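Local coordinates for protein post-proline cleaving enzyme (Rickettsia typhi, PDB 4HVT) that probably acts as a serine-type oligopeptidase that cleaves peptides on the carboxyl side of proline residues, at residues A[146-151]-A[155-160]. Residues are numbered along the deposited sequence; the frame is centred on the assembly and turned at random.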
loop_
_atom_site.group_PDB
_atom_site.type_symbol
_atom_site.label_atom_id
_atom_site.label_comp_id
_atom_site.label_asym_id
_atom_site.label_seq_id
_atom_site.Cartn_x
_atom_site.Cartn_y
_atom_site.Cartn_z
ATOM N N ILE A 146 0.158 -19.411 -7.565
ATOM C CA ILE A 146 0.215 -18.103 -8.193
ATOM C C ILE A 146 -1.081 -17.372 -7.932
ATOM O O ILE A 146 -2.099 -17.805 -8.430
ATOM C CB ILE A 146 0.456 -18.175 -9.734
ATOM C CG1 ILE A 146 1.571 -19.167 -10.109
ATOM C CG2 ILE A 146 0.687 -16.791 -10.302
ATOM C CD1 ILE A 146 2.935 -18.813 -9.609
ATOM N N SER A 147 -1.031 -16.270 -7.176
ATOM C CA SER A 147 -2.195 -15.407 -6.948
ATOM C C SER A 147 -2.453 -14.475 -8.110
ATOM O O SER A 147 -1.512 -13.919 -8.701
ATOM C CB SER A 147 -2.026 -14.592 -5.684
ATOM O OG SER A 147 -2.062 -15.437 -4.535
ATOM N N MET A 148 -3.729 -14.325 -8.429
ATOM C CA MET A 148 -4.194 -13.597 -9.611
ATOM C C MET A 148 -5.537 -12.939 -9.337
ATOM O O MET A 148 -6.317 -13.393 -8.489
ATOM C CB MET A 148 -4.348 -14.532 -10.816
ATOM C CG MET A 148 -3.049 -15.110 -11.302
ATOM S SD MET A 148 -3.354 -16.333 -12.607
ATOM C CE MET A 148 -3.892 -17.706 -11.751
ATOM N N SER A 149 -5.809 -11.863 -10.059
ATOM C CA SER A 149 -7.130 -11.245 -10.028
ATOM C C SER A 149 -7.539 -10.872 -11.442
ATOM O O SER A 149 -6.705 -10.728 -12.346
ATOM C CB SER A 149 -7.100 -9.995 -9.151
ATOM O OG SER A 149 -6.175 -9.019 -9.665
ATOM N N PHE A 150 -8.834 -10.688 -11.651
ATOM C CA PHE A 150 -9.286 -10.100 -12.913
ATOM C C PHE A 150 -9.221 -8.583 -12.752
ATOM O O PHE A 150 -9.890 -7.986 -11.891
ATOM C CB PHE A 150 -10.685 -10.591 -13.283
ATOM C CG PHE A 150 -10.747 -12.063 -13.539
ATOM C CD1 PHE A 150 -9.922 -12.645 -14.493
ATOM C CD2 PHE A 150 -11.606 -12.885 -12.803
ATOM C CE1 PHE A 150 -9.947 -14.021 -14.726
ATOM C CE2 PHE A 150 -11.649 -14.261 -13.047
ATOM C CZ PHE A 150 -10.819 -14.820 -14.003
ATOM N N GLY A 151 -8.370 -7.960 -13.559
ATOM C CA GLY A 151 -8.101 -6.514 -13.391
ATOM C C GLY A 151 -7.692 -6.152 -11.988
ATOM O O GLY A 151 -7.007 -6.949 -11.295
ATOM N N GLU A 155 -11.057 -8.938 -5.084
ATOM C CA GLU A 155 -11.345 -10.370 -5.232
ATOM C C GLU A 155 -10.256 -11.001 -6.031
ATOM O O GLU A 155 -9.872 -10.473 -7.070
ATOM C CB GLU A 155 -12.641 -10.562 -5.983
ATOM C CG GLU A 155 -13.876 -10.222 -5.159
ATOM C CD GLU A 155 -15.162 -10.491 -5.894
ATOM O OE1 GLU A 155 -15.316 -10.021 -7.013
ATOM O OE2 GLU A 155 -16.065 -11.179 -5.303
ATOM N N MET A 156 -9.804 -12.165 -5.581
ATOM C CA MET A 156 -8.709 -12.866 -6.240
ATOM C C MET A 156 -8.835 -14.394 -6.078
ATOM O O MET A 156 -9.700 -14.890 -5.331
ATOM C CB MET A 156 -7.378 -12.364 -5.735
ATOM C CG MET A 156 -7.176 -12.419 -4.237
ATOM S SD MET A 156 -5.536 -11.726 -3.749
ATOM C CE MET A 156 -5.554 -10.119 -4.339
ATOM N N PHE A 157 -8.005 -15.098 -6.830
ATOM C CA PHE A 157 -7.974 -16.566 -6.868
ATOM C C PHE A 157 -6.504 -16.955 -7.022
ATOM O O PHE A 157 -5.618 -16.125 -6.803
ATOM C CB PHE A 157 -8.853 -17.117 -8.003
ATOM C CG PHE A 157 -8.527 -16.584 -9.328
ATOM C CD1 PHE A 157 -8.943 -15.319 -9.710
ATOM C CD2 PHE A 157 -7.758 -17.332 -10.225
ATOM C CE1 PHE A 157 -8.621 -14.815 -10.943
ATOM C CE2 PHE A 157 -7.463 -16.831 -11.478
ATOM C CZ PHE A 157 -7.884 -15.573 -11.818
ATOM N N PHE A 158 -6.233 -18.222 -7.291
ATOM C CA PHE A 158 -4.853 -18.659 -7.467
ATOM C C PHE A 158 -4.871 -19.889 -8.316
ATOM O O PHE A 158 -5.904 -20.513 -8.487
ATOM C CB PHE A 158 -4.179 -18.976 -6.137
ATOM C CG PHE A 158 -5.001 -19.899 -5.266
ATOM C CD1 PHE A 158 -4.830 -21.278 -5.359
ATOM C CD2 PHE A 158 -5.836 -19.376 -4.345
ATOM C CE1 PHE A 158 -5.611 -22.123 -4.574
ATOM C CE2 PHE A 158 -6.621 -20.210 -3.556
ATOM C CZ PHE A 158 -6.470 -21.590 -3.656
ATOM N N ARG A 159 -3.705 -20.257 -8.849
ATOM C CA ARG A 159 -3.544 -21.492 -9.564
ATOM C C ARG A 159 -2.189 -22.073 -9.225
ATOM O O ARG A 159 -1.177 -21.341 -9.171
ATOM C CB ARG A 159 -3.583 -21.283 -11.072
ATOM C CG ARG A 159 -4.881 -20.779 -11.605
ATOM C CD ARG A 159 -4.747 -20.593 -13.106
ATOM N NE ARG A 159 -4.569 -21.850 -13.813
ATOM C CZ ARG A 159 -4.428 -21.940 -15.135
ATOM N NH1 ARG A 159 -4.382 -20.839 -15.885
ATOM N NH2 ARG A 159 -4.290 -23.116 -15.707
ATOM N N GLU A 160 -2.137 -23.372 -9.012
ATOM C CA GLU A 160 -0.861 -24.050 -8.724
ATOM C C GLU A 160 -0.015 -24.232 -9.982
ATOM O O GLU A 160 -0.538 -24.524 -11.045
ATOM C CB GLU A 160 -1.159 -25.426 -8.130
ATOM C CG GLU A 160 0.054 -26.089 -7.488
ATOM C CD GLU A 160 -0.216 -27.487 -6.999
ATOM O OE1 GLU A 160 -1.362 -27.989 -7.106
ATOM O OE2 GLU A 160 0.728 -28.095 -6.475
HETATM O O HOH W 1 -4.669 -15.835 -4.107
HETATM O O HOH W 2 -10.384 -11.664 -9.536
#
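With CG of F157 set between its own backbone N and carbonyl carbon (chi1 55°), the ring leans across to the neighbouring strand and meets M148, whose CG lies beside its backbone N (chi1 -66°) and whose chain bends at chi3. CB of M148 sits over one face of the F157 ring in a CH-pi contact, 4.2 Å from the centroid, and SD approaches the same ring obliquely as a Met-aromatic contact. The bend leaves CE of M148 3.7 Å from CE2 of F157; the R159 side chain makes a cation-pi contact with F168. F150 extends this row of side chains: CE1 of F157 lies 3.7 Å from CE2 of F150, over the F150 ring, with the two planes inclined at 37°. The strands form an antiparallel beta hairpin, 143-150 with 155-162, in the N-terminal beta-propeller domain of the prolyl oligopeptidase family. Two hydrogen-bonded pairs hold it, I146 with R159 and M148 with F157; the bond from N of F157 to O of M148 is nearly straight, at 2.9 Å. Toward the turn, a water bridges N of F150 and O of E155, and OG of S149 donates to O of G151 (2.8 Å) and accepts a hydrogen bond from NH1 of R132. On the face that carries S147 and F158, a second water links OG of S147 to O of F157, and the F158 ring meets F200 edge-to-face.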